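Local atomic coordinates of CrataBL (Crataeva tapia, PDB entry 4IHZ), a protein that inhibits trypsin and probably, more strongly, factor Xa, and probably also acts as a lectin for glucose and N-acetylglucosamine. Residues P7-P12 with P45-P50; F19-L24 with D36-L41; K84-K89 with L97-G102; R134-E139 with R147-R152. One frame throughout, in Å; residues are numbered along the deposited sequence.

Overall arrangement
CrataBL is a beta-trefoil, consistent with the Kunitz-type inhibitor family, and the four contacts join neighbouring parts of that one domain. Interaction 2 is nested in the loop closed by interaction 1; interactions 3 and 4 follow in series. Centres of interactions 2 and 3, and of 3 and 4, are about 11 Å apart, whereas those of interactions 1 and 3 lie about 17 Å apart, on opposite sides of the chain's centre. Interactions 2, 3 and 4 meet through L149, whose backbone bonds to I38 on one strand pair and to V99 on another. Interaction 1 joins through V49, bonded to F19, so short antiparallel pairs knit into a compact whole with little helix.

Interaction 1. Residues P7-P12 with P45-P50; sequences PYYILP and PRIGVP
Y9 lays its phenol ring between I47 and P50, and these apolar contacts carry the meeting of strand 8-12 with the loop 45-50. Over one face comes I47 CG1, 3.8 Å from the Y9 ring centroid, a CH-pi contact displaced toward the rim. With CG1 anti to the backbone N (chi1 -164°), the isoleucine crosses the tyrosine at about a right angle and sets CD1 near the CD2 side of the ring. P50 covers the opposite face, its CG 4.1 Å from the same centroid. Beyond the ring, P7 CB meets P50 CB at 3.8 Å, and the methyls of L11 reach I47 CG1.

Polar groups take a different route, because no direct hydrogen bond links the two segments. G48 O sits at the ring edge, 3.3 Å from Y9 CE1. One water donates to both I10 O (2.7 Å) and I47 O (2.8 Å). A second accepts from I10 N at 2.9 Å and donates to V49 O at 2.7 Å. G48 itself has a backbone conformation suited to glycine.

Strand 8-12 pairs directly with strand 158-162, through backbone bonds of Y9 with T161 and L11 with R159. Toward 45-50, by contrast, the I10 amide and carbonyl are bridged by water: the loop is held by the faces of an aromatic ring and a wet seam, not by sheet pairing.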
loop_
_atom_site.group_PDB
_atom_site.type_symbol
_atom_site.label_atom_id
_atom_site.label_comp_id
_atom_site.label_asym_id
_atom_site.label_seq_id
_atom_site.Cartn_x
_atom_site.Cartn_y
_atom_site.Cartn_z
ATOM N N PRO A 7 -0.630 -12.839 13.115
ATOM C CA PRO A 7 -1.901 -12.187 12.839
ATOM C C PRO A 7 -2.904 -12.395 13.972
ATOM O O PRO A 7 -3.008 -13.487 14.534
ATOM C CB PRO A 7 -2.418 -12.906 11.595
ATOM C CG PRO A 7 -1.759 -14.275 11.653
ATOM C CD PRO A 7 -0.381 -14.001 12.264
ATOM N N TYR A 8 -3.637 -11.336 14.277
ATOM C CA TYR A 8 -4.705 -11.361 15.292
ATOM C C TYR A 8 -5.969 -10.756 14.766
ATOM O O TYR A 8 -5.923 -9.791 14.042
ATOM C CB TYR A 8 -4.304 -10.542 16.529
ATOM C CG TYR A 8 -3.180 -11.192 17.289
ATOM C CD1 TYR A 8 -3.436 -12.093 18.318
ATOM C CD2 TYR A 8 -1.864 -10.879 16.989
ATOM C CE1 TYR A 8 -2.372 -12.707 18.999
ATOM C CE2 TYR A 8 -0.802 -11.495 17.647
ATOM C CZ TYR A 8 -1.071 -12.371 18.674
ATOM O OH TYR A 8 -0.013 -12.992 19.316
ATOM N N TYR A 9 -7.105 -11.334 15.133
ATOM C CA TYR A 9 -8.371 -10.628 14.968
ATOM C C TYR A 9 -8.640 -9.698 16.124
ATOM O O TYR A 9 -8.560 -10.107 17.296
ATOM C CB TYR A 9 -9.506 -11.639 14.889
ATOM C CG TYR A 9 -9.453 -12.556 13.710
ATOM C CD1 TYR A 9 -9.898 -12.119 12.463
ATOM C CD2 TYR A 9 -8.948 -13.847 13.831
ATOM C CE1 TYR A 9 -9.868 -12.980 11.372
ATOM C CE2 TYR A 9 -8.898 -14.717 12.736
ATOM C CZ TYR A 9 -9.357 -14.250 11.515
ATOM O OH TYR A 9 -9.370 -15.056 10.419
ATOM N N ILE A 10 -8.962 -8.445 15.816
ATOM C CA ILE A 10 -9.411 -7.481 16.820
ATOM C C ILE A 10 -10.914 -7.669 16.999
ATOM O O ILE A 10 -11.692 -7.596 16.041
ATOM C CB ILE A 10 -9.118 -6.030 16.372
ATOM C CG1 ILE A 10 -7.608 -5.833 16.165
ATOM C CG2 ILE A 10 -9.727 -5.044 17.437
ATOM C CD1 ILE A 10 -7.304 -4.530 15.422
ATOM N N LEU A 11 -11.335 -7.949 18.231
ATOM C CA LEU A 11 -12.751 -8.198 18.474
ATOM C C LEU A 11 -13.203 -7.378 19.662
ATOM O O LEU A 11 -12.423 -7.194 20.597
ATOM C CB LEU A 11 -12.970 -9.687 18.767
ATOM C CG LEU A 11 -12.736 -10.550 17.516
ATOM C CD1 LEU A 11 -12.427 -11.946 17.943
ATOM C CD2 LEU A 11 -14.016 -10.521 16.636
ATOM N N PRO A 12 -14.455 -6.880 19.650
ATOM C CA PRO A 12 -14.977 -6.295 20.889
ATOM C C PRO A 12 -14.894 -7.307 22.028
ATOM O O PRO A 12 -15.025 -8.516 21.828
ATOM C CB PRO A 12 -16.441 -6.014 20.546
ATOM C CG PRO A 12 -16.480 -6.004 18.993
ATOM C CD PRO A 12 -15.520 -7.071 18.651
ATOM N N PRO A 45 -22.711 -11.451 12.730
ATOM C CA PRO A 45 -21.397 -11.126 13.250
ATOM C C PRO A 45 -20.365 -12.067 12.657
ATOM O O PRO A 45 -20.508 -13.291 12.674
ATOM C CB PRO A 45 -21.513 -11.324 14.766
ATOM C CG PRO A 45 -22.897 -11.748 15.034
ATOM C CD PRO A 45 -23.622 -11.989 13.764
ATOM N N ARG A 46 -19.321 -11.478 12.120
ATOM C CA ARG A 46 -18.230 -12.282 11.566
ATOM C C ARG A 46 -16.913 -11.788 12.124
ATOM O O ARG A 46 -16.745 -10.623 12.469
ATOM C CB ARG A 46 -18.213 -12.208 10.048
ATOM C CG ARG A 46 -19.395 -12.979 9.424
ATOM C CD ARG A 46 -19.262 -14.485 9.765
ATOM N NE ARG A 46 -20.299 -15.348 9.180
ATOM C CZ ARG A 46 -21.382 -15.779 9.822
ATOM N NH1 ARG A 46 -21.621 -15.444 11.100
ATOM N NH2 ARG A 46 -22.237 -16.574 9.175
ATOM N N ILE A 47 -15.952 -12.692 12.194
ATOM C CA ILE A 47 -14.731 -12.434 12.935
ATOM C C ILE A 47 -13.843 -11.378 12.253
ATOM O O ILE A 47 -13.031 -10.761 12.920
ATOM C CB ILE A 47 -13.944 -13.779 13.116
ATOM C CG1 ILE A 47 -12.867 -13.635 14.205
ATOM C CG2 ILE A 47 -13.336 -14.263 11.778
ATOM C CD1 ILE A 47 -12.332 -14.999 14.753
ATOM N N GLY A 48 -14.005 -11.183 10.939
ATOM C CA GLY A 48 -13.289 -10.092 10.282
ATOM C C GLY A 48 -12.019 -10.568 9.586
ATOM O O GLY A 48 -11.897 -11.701 9.107
ATOM N N VAL A 49 -11.054 -9.655 9.526
ATOM C CA VAL A 49 -9.813 -9.875 8.803
ATOM C C VAL A 49 -8.706 -9.579 9.813
ATOM O O VAL A 49 -8.775 -8.584 10.517
ATOM C CB VAL A 49 -9.726 -8.901 7.607
ATOM C CG1 VAL A 49 -8.430 -9.178 6.834
ATOM C CG2 VAL A 49 -10.888 -9.152 6.650
ATOM N N PRO A 50 -7.679 -10.423 9.902
ATOM C CA PRO A 50 -6.684 -10.170 10.939
ATOM C C PRO A 50 -5.746 -8.994 10.647
ATOM O O PRO A 50 -5.714 -8.430 9.527
ATOM C CB PRO A 50 -5.825 -11.442 10.956
ATOM C CG PRO A 50 -6.410 -12.395 9.977
ATOM C CD PRO A 50 -7.328 -11.580 9.071
HETATM O O HOH W 1 -10.313 -14.535 8.114
HETATM O O HOH W 2 -11.692 -8.419 13.516
HETATM O O HOH W 3 -9.178 -7.613 12.999
#

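Interaction 2. Residues F19-L24 with D36-L41; sequences FSPDNL and DLITQL
D36 grips N23 with both carboxylate oxygens. OD1 of D36 takes the backbone N of N23 on its syn lone pair at 2.8 Å in a bent bond (131°), while OD2 of D36 receives N23 ND2 at 2.9 Å, straighter but tilted out of the carboxylate plane. OD2 has a further partner in T101 OG1. Having CG anti to the backbone N (chi1 -172°) brings the D36 carboxylate to the start of helix 22-26. T39 OG1 donates to D22 OD1 at 2.8 Å, from above the carboxylate plane; that carboxylate also forms a salt bridge with R146, while T39 OG1 is bonded to R25 as well.

S20 and T39 form an antiparallel hydrogen-bonded pair, and D22 N continues the ladder to L37 O at 2.8 Å. A water joins D22 OD2 to the amide of L37.

Packing lies on the face carrying F19, P21, I38 and Q40. F19 CB touches I38 CG2 at 3.7 Å, and P21 CG meets I38 CD1 at 3.8 Å. The ring of F19 runs nearly parallel to the Q40 amide, the planes only 8° apart, with F19 CE1 3.7 Å from Q40 CB; R147 NH2 holds that amide at OE1 and A17 O at NE2.

Beyond this strand pair, F19 and I38 rest on L149 of strand 148-151, F19 and Q40 reach P12 of strand 8-12, and R25 of helix 22-26 packs against S20 and L41.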
loop_
_atom_site.group_PDB
_atom_site.type_symbol
_atom_site.label_atom_id
_atom_site.label_comp_id
_atom_site.label_asym_id
_atom_site.label_seq_id
_atom_site.Cartn_x
_atom_site.Cartn_y
_atom_site.Cartn_z
ATOM N N PHE A 19 -13.889 -6.907 12.453
ATOM C CA PHE A 19 -13.654 -5.732 11.612
ATOM C C PHE A 19 -12.928 -6.022 10.355
ATOM O O PHE A 19 -12.080 -6.937 10.289
ATOM C CB PHE A 19 -12.817 -4.700 12.401
ATOM C CG PHE A 19 -13.528 -4.177 13.622
ATOM C CD1 PHE A 19 -14.423 -3.142 13.527
ATOM C CD2 PHE A 19 -13.331 -4.816 14.839
ATOM C CE1 PHE A 19 -15.090 -2.683 14.682
ATOM C CE2 PHE A 19 -13.993 -4.383 15.959
ATOM C CZ PHE A 19 -14.876 -3.340 15.890
ATOM N N SER A 20 -13.256 -5.263 9.309
ATOM C CA SER A 20 -12.550 -5.431 8.026
ATOM C C SER A 20 -12.375 -4.076 7.365
ATOM O O SER A 20 -13.286 -3.254 7.432
ATOM C CB SER A 20 -13.409 -6.323 7.112
ATOM O OG SER A 20 -12.899 -6.324 5.764
ATOM N N PRO A 21 -11.237 -3.837 6.698
ATOM C CA PRO A 21 -11.202 -2.724 5.724
ATOM C C PRO A 21 -12.379 -2.777 4.762
ATOM O O PRO A 21 -12.773 -3.846 4.275
ATOM C CB PRO A 21 -9.883 -2.954 4.983
ATOM C CG PRO A 21 -8.998 -3.684 5.996
ATOM C CD PRO A 21 -9.994 -4.649 6.649
ATOM N N ASP A 22 -12.982 -1.618 4.496
ATOM C CA ASP A 22 -14.115 -1.570 3.593
ATOM C C ASP A 22 -13.827 -2.144 2.211
ATOM O O ASP A 22 -14.726 -2.762 1.598
ATOM C CB ASP A 22 -14.629 -0.157 3.461
ATOM C CG ASP A 22 -15.865 0.098 4.288
ATOM O OD1 ASP A 22 -16.535 -0.858 4.808
ATOM O OD2 ASP A 22 -16.218 1.297 4.388
ATOM N N ASN A 23 -12.599 -1.970 1.698
ATOM C CA ASN A 23 -12.380 -2.446 0.314
ATOM C C ASN A 23 -12.543 -3.951 0.211
ATOM O O ASN A 23 -12.959 -4.480 -0.829
ATOM C CB ASN A 23 -11.021 -1.986 -0.241
ATOM C CG ASN A 23 -9.899 -2.869 0.191
ATOM O OD1 ASN A 23 -9.579 -3.831 -0.480
ATOM N ND2 ASN A 23 -9.255 -2.534 1.317
ATOM N N LEU A 24 -12.265 -4.644 1.321
ATOM C CA LEU A 24 -12.401 -6.110 1.334
ATOM C C LEU A 24 -13.856 -6.525 1.416
ATOM O O LEU A 24 -14.210 -7.574 0.921
ATOM C CB LEU A 24 -11.543 -6.752 2.461
ATOM C CG LEU A 24 -10.035 -6.580 2.288
ATOM C CD1 LEU A 24 -9.302 -7.290 3.422
ATOM C CD2 LEU A 24 -9.594 -7.218 0.941
ATOM N N ASP A 36 -10.458 4.460 3.244
ATOM C CA ASP A 36 -10.805 3.053 3.373
ATOM C C ASP A 36 -10.972 2.763 4.865
ATOM O O ASP A 36 -10.009 2.467 5.563
ATOM C CB ASP A 36 -9.701 2.193 2.755
ATOM C CG ASP A 36 -10.079 0.716 2.673
ATOM O OD1 ASP A 36 -11.236 0.403 2.296
ATOM O OD2 ASP A 36 -9.208 -0.152 2.992
ATOM N N LEU A 37 -12.213 2.876 5.326
ATOM C CA LEU A 37 -12.540 2.729 6.741
ATOM C C LEU A 37 -12.358 1.309 7.219
ATOM O O LEU A 37 -12.326 0.370 6.416
ATOM C CB LEU A 37 -14.010 3.136 6.961
ATOM C CG LEU A 37 -14.342 4.565 6.589
ATOM C CD1 LEU A 37 -15.860 4.632 6.658
ATOM C CD2 LEU A 37 -13.692 5.583 7.537
ATOM N N ILE A 38 -12.290 1.142 8.543
ATOM C CA ILE A 38 -12.275 -0.197 9.123
ATOM C C ILE A 38 -13.667 -0.349 9.733
ATOM O O ILE A 38 -14.004 0.354 10.708
ATOM C CB ILE A 38 -11.210 -0.302 10.257
ATOM C CG1 ILE A 38 -9.786 -0.021 9.739
ATOM C CG2 ILE A 38 -11.286 -1.687 10.952
ATOM C CD1 ILE A 38 -9.349 -0.953 8.639
ATOM N N THR A 39 -14.482 -1.231 9.164
ATOM C CA THR A 39 -15.884 -1.316 9.563
ATOM C C THR A 39 -16.212 -2.648 10.210
ATOM O O THR A 39 -15.539 -3.660 9.973
ATOM C CB THR A 39 -16.862 -1.059 8.400
ATOM O OG1 THR A 39 -16.571 -1.971 7.342
ATOM C CG2 THR A 39 -16.707 0.413 7.904
ATOM N N GLN A 40 -17.268 -2.665 10.998
ATOM C CA GLN A 40 -17.626 -3.820 11.760
ATOM C C GLN A 40 -18.542 -4.758 10.982
ATOM O O GLN A 40 -19.488 -4.323 10.322
ATOM C CB GLN A 40 -18.299 -3.363 13.066
ATOM C CG GLN A 40 -18.432 -4.507 14.070
ATOM C CD GLN A 40 -18.951 -4.048 15.388
ATOM O OE1 GLN A 40 -19.795 -3.131 15.468
ATOM N NE2 GLN A 40 -18.487 -4.689 16.448
ATOM N N LEU A 41 -18.249 -6.044 11.047
ATOM C CA LEU A 41 -19.075 -7.028 10.347
ATOM C C LEU A 41 -20.150 -7.524 11.291
ATOM O O LEU A 41 -19.927 -8.426 12.092
ATOM C CB LEU A 41 -18.181 -8.204 9.933
ATOM C CG LEU A 41 -17.013 -7.887 9.003
ATOM C CD1 LEU A 41 -16.308 -9.168 8.608
ATOM C CD2 LEU A 41 -17.536 -7.252 7.762
HETATM O O HOH W 4 -14.602 3.038 3.197
#

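Interaction 3. Residues K84-K89 with L97-G102; sequences KIWTVK and LVVTTG
K89 reaches over T100 and can be followed atom by atom. Its CB lies 4.2 Å from T100 CG2, the methyl branch. Next along, K89 CG comes to 3.6 Å from T100 OG1, then CD of K89 to 3.5 Å of that same OG1, and CE of K89 to 3.4 Å. The lysine chain is stretched out beyond CG, so three successive methylenes pass the hydroxyl at nearly constant distance, crossing the threonine at about a right angle. At the tip, K89 NZ donates to a water (3.0 Å) that in turn donates to T101 O, and to a second water that donates to G102 O; P34 O is its third partner. The hydroxyl that the lysine crosses points at one of these carbonyls: T100 OG1, between the backbone N and the carbonyl carbon (chi1 70°), donates to T101 O at 2.8 Å, which also accepts from the first water.

Beneath these side chains the hairpin ladder is regular, with T87 paired to T100 and K89 to V98, both antiparallel hydrogen-bonded pairs. V88 and V99 form the non-hydrogen-bonded pair between them, and V88 CG1 packs on L97 CB. Further back, W86 CE3 touches V99 CG1 at 3.7 Å.

Just before strand 87-91, K84 NZ donates to S75 O of its own chain and to W78 O and C80 O of the second subunit. Within the chain, V88 and L97 lean on P151, V99 on L149 of strand 148-151, while W86, V99 and T101 all pack against I38 of strand 38-40.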
loop_
_atom_site.group_PDB
_atom_site.type_symbol
_atom_site.label_atom_id
_atom_site.label_comp_id
_atom_site.label_asym_id
_atom_site.label_seq_id
_atom_site.Cartn_x
_atom_site.Cartn_y
_atom_site.Cartn_z
ATOM N N LYS A 84 -1.932 -1.460 3.040
ATOM C CA LYS A 84 -2.772 -2.101 4.070
ATOM C C LYS A 84 -2.519 -1.547 5.466
ATOM O O LYS A 84 -3.058 -2.074 6.451
ATOM C CB LYS A 84 -2.441 -3.593 4.076
ATOM C CG LYS A 84 -2.701 -4.288 2.733
ATOM C CD LYS A 84 -2.133 -5.666 2.765
ATOM C CE LYS A 84 -2.304 -6.363 1.410
ATOM N NZ LYS A 84 -1.471 -7.550 1.522
ATOM N N ILE A 85 -1.691 -0.511 5.551
ATOM C CA ILE A 85 -1.214 -0.028 6.842
ATOM C C ILE A 85 -2.227 0.972 7.404
ATOM O O ILE A 85 -2.708 1.848 6.714
ATOM C CB ILE A 85 0.159 0.608 6.646
ATOM C CG1 ILE A 85 1.148 -0.463 6.144
ATOM C CG2 ILE A 85 0.667 1.293 7.990
ATOM C CD1 ILE A 85 2.344 0.110 5.408
ATOM N N TRP A 86 -2.547 0.817 8.693
ATOM C CA TRP A 86 -3.526 1.709 9.305
ATOM C C TRP A 86 -2.985 3.100 9.616
ATOM O O TRP A 86 -1.808 3.279 9.934
ATOM C CB TRP A 86 -4.027 1.069 10.582
ATOM C CG TRP A 86 -4.842 -0.188 10.348
ATOM C CD1 TRP A 86 -4.821 -1.058 9.244
ATOM C CD2 TRP A 86 -5.839 -0.706 11.236
ATOM N NE1 TRP A 86 -5.778 -2.065 9.426
ATOM C CE2 TRP A 86 -6.373 -1.872 10.648
ATOM C CE3 TRP A 86 -6.322 -0.290 12.503
ATOM C CZ2 TRP A 86 -7.406 -2.627 11.256
ATOM C CZ3 TRP A 86 -7.317 -1.054 13.112
ATOM C CH2 TRP A 86 -7.843 -2.208 12.493
ATOM N N THR A 87 -3.863 4.084 9.537
ATOM C CA THR A 87 -3.496 5.456 9.846
ATOM C C THR A 87 -4.801 6.141 10.259
ATOM O O THR A 87 -5.837 5.475 10.475
ATOM C CB THR A 87 -2.853 6.147 8.619
ATOM O OG1 THR A 87 -2.426 7.462 8.963
ATOM C CG2 THR A 87 -3.789 6.202 7.406
ATOM N N VAL A 88 -4.758 7.458 10.403
ATOM C CA VAL A 88 -5.967 8.212 10.687
ATOM C C VAL A 88 -6.095 9.341 9.697
ATOM O O VAL A 88 -5.106 9.941 9.333
ATOM C CB VAL A 88 -5.936 8.762 12.154
ATOM C CG1 VAL A 88 -6.964 9.920 12.387
ATOM C CG2 VAL A 88 -6.135 7.614 13.118
ATOM N N LYS A 89 -7.316 9.603 9.238
ATOM C CA LYS A 89 -7.574 10.687 8.297
ATOM C C LYS A 89 -8.754 11.492 8.779
ATOM O O LYS A 89 -9.583 10.984 9.532
ATOM C CB LYS A 89 -7.857 10.166 6.885
ATOM C CG LYS A 89 -6.668 9.378 6.272
ATOM C CD LYS A 89 -6.968 8.954 4.849
ATOM C CE LYS A 89 -5.839 8.144 4.241
ATOM N NZ LYS A 89 -6.081 7.941 2.770
ATOM N N LEU A 97 -12.151 12.656 12.714
ATOM C CA LEU A 97 -11.077 11.714 12.404
ATOM C C LEU A 97 -11.656 10.328 12.330
ATOM O O LEU A 97 -12.567 9.973 13.069
ATOM C CB LEU A 97 -9.989 11.729 13.489
ATOM C CG LEU A 97 -9.312 13.078 13.810
ATOM C CD1 LEU A 97 -8.405 13.025 15.060
ATOM C CD2 LEU A 97 -8.566 13.630 12.615
ATOM N N VAL A 98 -11.065 9.541 11.444
ATOM C CA VAL A 98 -11.433 8.125 11.237
ATOM C C VAL A 98 -10.179 7.298 11.055
ATOM O O VAL A 98 -9.159 7.796 10.568
ATOM C CB VAL A 98 -12.386 7.929 10.010
ATOM C CG1 VAL A 98 -13.683 8.679 10.224
ATOM C CG2 VAL A 98 -11.761 8.437 8.698
ATOM N N VAL A 99 -10.259 6.054 11.491
ATOM C CA VAL A 99 -9.178 5.072 11.149
ATOM C C VAL A 99 -9.344 4.696 9.701
ATOM O O VAL A 99 -10.452 4.418 9.257
ATOM C CB VAL A 99 -9.255 3.845 12.056
ATOM C CG1 VAL A 99 -8.144 2.837 11.676
ATOM C CG2 VAL A 99 -9.049 4.220 13.528
ATOM N N THR A 100 -8.233 4.620 8.960
ATOM C CA THR A 100 -8.297 4.091 7.571
ATOM C C THR A 100 -7.097 3.235 7.308
ATOM O O THR A 100 -6.141 3.238 8.083
ATOM C CB THR A 100 -8.309 5.177 6.499
ATOM O OG1 THR A 100 -7.007 5.796 6.457
ATOM C CG2 THR A 100 -9.374 6.257 6.812
ATOM N N THR A 101 -7.140 2.551 6.170
ATOM C CA THR A 101 -5.911 1.949 5.703
ATOM C C THR A 101 -5.190 2.977 4.800
ATOM O O THR A 101 -5.573 4.136 4.738
ATOM C CB THR A 101 -6.156 0.632 4.927
ATOM O OG1 THR A 101 -6.895 0.935 3.748
ATOM C CG2 THR A 101 -6.978 -0.410 5.798
ATOM N N GLY A 102 -4.130 2.567 4.115
ATOM C CA GLY A 102 -3.496 3.452 3.165
ATOM C C GLY A 102 -2.389 4.294 3.790
ATOM O O GLY A 102 -1.892 5.242 3.148
HETATM O O HOH W 5 -7.600 5.355 3.160
HETATM O O HOH W 6 -3.831 6.718 1.685
#

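Interaction 4. Residues R134-E139 with R147-R152; sequences RDVGIE and RYLAPR
G137 and A150 are tied by two backbone bonds in a beta hairpin of the trefoil, the strands 134-139 and 148-151 running antiparallel. G137 N donates to A150 O at 2.8 Å in a nearly straight bond (173°), and E139 with Y148 forms a second hydrogen-bonded pair. This is the tight part. On one face V136 CG1 lies 4.0 Å from L149 CB, crossing it at about a right angle, and L149 itself rests on I38 of strand 38-40. On the other face A150 CB meets E139 CG at 3.8 Å.

The fit loosens at the P151 end and along the side-chain rim. P151 centres an inverse gamma turn, where R134 CD approaches P151 O at 3.5 Å while the guanidinium of R134 leads outward. R152 reaches back along the A150 face to E139 for a long salt bridge, OE1 of E139 to NH1 of R152 at 3.9 Å. E139 OE2 has a salt bridge with R154, and R152 NH2 donates to H94 O and L97 O. I138 CG2, in one of two conformers and so tentatively, lies over one face of the R147 guanidinium, whose NH2 is bonded to Q40 OE1.

Y148 CG, set between the backbone N and the carbonyl carbon (chi1 57°), brings its ring against E139: E139 CB sits 4.0 Å from the Y148 centroid, a CH-pi contact, and E139 O hangs 3.4 Å above the Y148 ring plane near its rim.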
loop_
_atom_site.group_PDB
_atom_site.type_symbol
_atom_site.label_atom_id
_atom_site.label_comp_id
_atom_site.label_asym_id
_atom_site.label_seq_id
_atom_site.Cartn_x
_atom_site.Cartn_y
_atom_site.Cartn_z
ATOM N N ARG A 134 -5.328 9.349 21.391
ATOM C CA ARG A 134 -6.775 9.365 21.365
ATOM C C ARG A 134 -7.301 7.943 21.336
ATOM O O ARG A 134 -6.866 7.140 20.524
ATOM C CB ARG A 134 -7.273 10.095 20.116
ATOM C CG ARG A 134 -7.150 11.617 20.222
ATOM C CD ARG A 134 -7.740 12.305 19.031
ATOM N NE ARG A 134 -7.470 13.747 19.091
ATOM C CZ ARG A 134 -6.620 14.407 18.301
ATOM N NH1 ARG A 134 -5.928 13.797 17.341
ATOM N NH2 ARG A 134 -6.466 15.721 18.491
ATOM N N ASP A 135 -8.263 7.647 22.192
ATOM C CA ASP A 135 -8.841 6.299 22.249
ATOM C C ASP A 135 -9.615 6.019 20.963
ATOM O O ASP A 135 -10.359 6.853 20.467
ATOM C CB ASP A 135 -9.794 6.174 23.454
ATOM C CG ASP A 135 -9.065 6.145 24.811
ATOM O OD1 ASP A 135 -7.824 6.083 24.879
ATOM O OD2 ASP A 135 -9.762 6.191 25.835
ATOM N N VAL A 136 -9.451 4.810 20.442
ATOM C CA VAL A 136 -10.191 4.392 19.254
ATOM C C VAL A 136 -11.469 3.691 19.692
ATOM O O VAL A 136 -11.448 2.801 20.564
ATOM C CB VAL A 136 -9.346 3.424 18.435
ATOM C CG1 VAL A 136 -10.196 2.798 17.329
ATOM C CG2 VAL A 136 -8.166 4.211 17.821
ATOM N N GLY A 137 -12.583 4.163 19.148
ATOM C CA GLY A 137 -13.889 3.613 19.449
ATOM C C GLY A 137 -14.683 3.398 18.192
ATOM O O GLY A 137 -14.164 3.513 17.075
ATOM N N ILE A 138 -15.953 3.048 18.370
ATOM C CA ILE A 138 -16.835 2.762 17.249
ATOM C C ILE A 138 -17.782 3.971 17.028
ATOM O O ILE A 138 -18.353 4.536 17.985
ATOM C CB ILE A 138 -17.652 1.451 17.515
ATOM C CG1 ILE A 138 -16.823 0.203 17.233
ATOM C CG2 ILE A 138 -18.942 1.441 16.682
ATOM C CD1 ILE A 138 -17.566 -1.113 17.590
ATOM N N GLU A 139 -17.976 4.329 15.760
ATOM C CA GLU A 139 -18.905 5.417 15.402
ATOM C C GLU A 139 -19.805 5.005 14.272
ATOM O O GLU A 139 -19.529 4.047 13.588
ATOM C CB GLU A 139 -18.142 6.673 14.977
ATOM C CG GLU A 139 -17.204 7.220 16.039
ATOM C CD GLU A 139 -17.910 8.008 17.142
ATOM O OE1 GLU A 139 -19.046 8.510 16.927
ATOM O OE2 GLU A 139 -17.318 8.140 18.238
ATOM N N ARG A 147 -20.813 0.604 11.008
ATOM C CA ARG A 147 -20.038 1.162 12.107
ATOM C C ARG A 147 -18.590 1.108 11.790
ATOM O O ARG A 147 -18.115 0.105 11.228
ATOM C CB ARG A 147 -20.321 0.401 13.391
ATOM C CG ARG A 147 -21.832 0.302 13.634
ATOM C CD ARG A 147 -22.184 0.266 15.081
ATOM N NE ARG A 147 -21.522 -0.803 15.810
ATOM C CZ ARG A 147 -21.722 -1.026 17.102
ATOM N NH1 ARG A 147 -22.599 -0.273 17.776
ATOM N NH2 ARG A 147 -21.092 -2.004 17.716
ATOM N N TYR A 148 -17.861 2.152 12.141
ATOM C CA TYR A 148 -16.444 2.256 11.745
ATOM C C TYR A 148 -15.618 2.674 12.938
ATOM O O TYR A 148 -16.125 3.268 13.887
ATOM C CB TYR A 148 -16.280 3.261 10.591
ATOM C CG TYR A 148 -16.803 4.637 10.903
ATOM C CD1 TYR A 148 -15.958 5.585 11.487
ATOM C CD2 TYR A 148 -18.108 4.975 10.611
ATOM C CE1 TYR A 148 -16.443 6.867 11.790
ATOM C CE2 TYR A 148 -18.587 6.234 10.915
ATOM C CZ TYR A 148 -17.731 7.168 11.468
ATOM O OH TYR A 148 -18.190 8.424 11.777
ATOM N N LEU A 149 -14.337 2.364 12.894
ATOM C CA LEU A 149 -13.395 2.742 13.960
ATOM C C LEU A 149 -12.913 4.185 13.789
ATOM O O LEU A 149 -12.671 4.635 12.680
ATOM C CB LEU A 149 -12.210 1.768 13.989
ATOM C CG LEU A 149 -12.514 0.320 14.323
ATOM C CD1 LEU A 149 -11.158 -0.357 14.316
ATOM C CD2 LEU A 149 -13.191 0.193 15.703
ATOM N N ALA A 150 -12.839 4.912 14.909
ATOM C CA ALA A 150 -12.445 6.332 14.879
ATOM C C ALA A 150 -11.785 6.710 16.192
ATOM O O ALA A 150 -12.192 6.256 17.260
ATOM C CB ALA A 150 -13.646 7.174 14.645
ATOM N N PRO A 151 -10.774 7.581 16.127
ATOM C CA PRO A 151 -10.079 7.958 17.375
ATOM C C PRO A 151 -10.745 9.168 18.016
ATOM O O PRO A 151 -10.330 10.313 17.821
ATOM C CB PRO A 151 -8.657 8.273 16.891
ATOM C CG PRO A 151 -8.860 8.803 15.493
ATOM C CD PRO A 151 -10.077 8.073 14.926
ATOM N N ARG A 152 -11.797 8.907 18.787
ATOM C CA ARG A 152 -12.581 10.010 19.340
ATOM C C ARG A 152 -12.727 9.925 20.837
ATOM O O ARG A 152 -13.744 10.412 21.399
ATOM C CB ARG A 152 -13.932 10.099 18.637
ATOM C CG ARG A 152 -13.761 10.385 17.166
ATOM C CD ARG A 152 -15.023 10.767 16.436
ATOM N NE ARG A 152 -14.785 10.700 14.996
ATOM C CZ ARG A 152 -15.740 10.691 14.072
ATOM N NH1 ARG A 152 -17.029 10.786 14.420
ATOM N NH2 ARG A 152 -15.406 10.594 12.794
HETATM O O HOH W 7 -18.258 11.813 16.787
#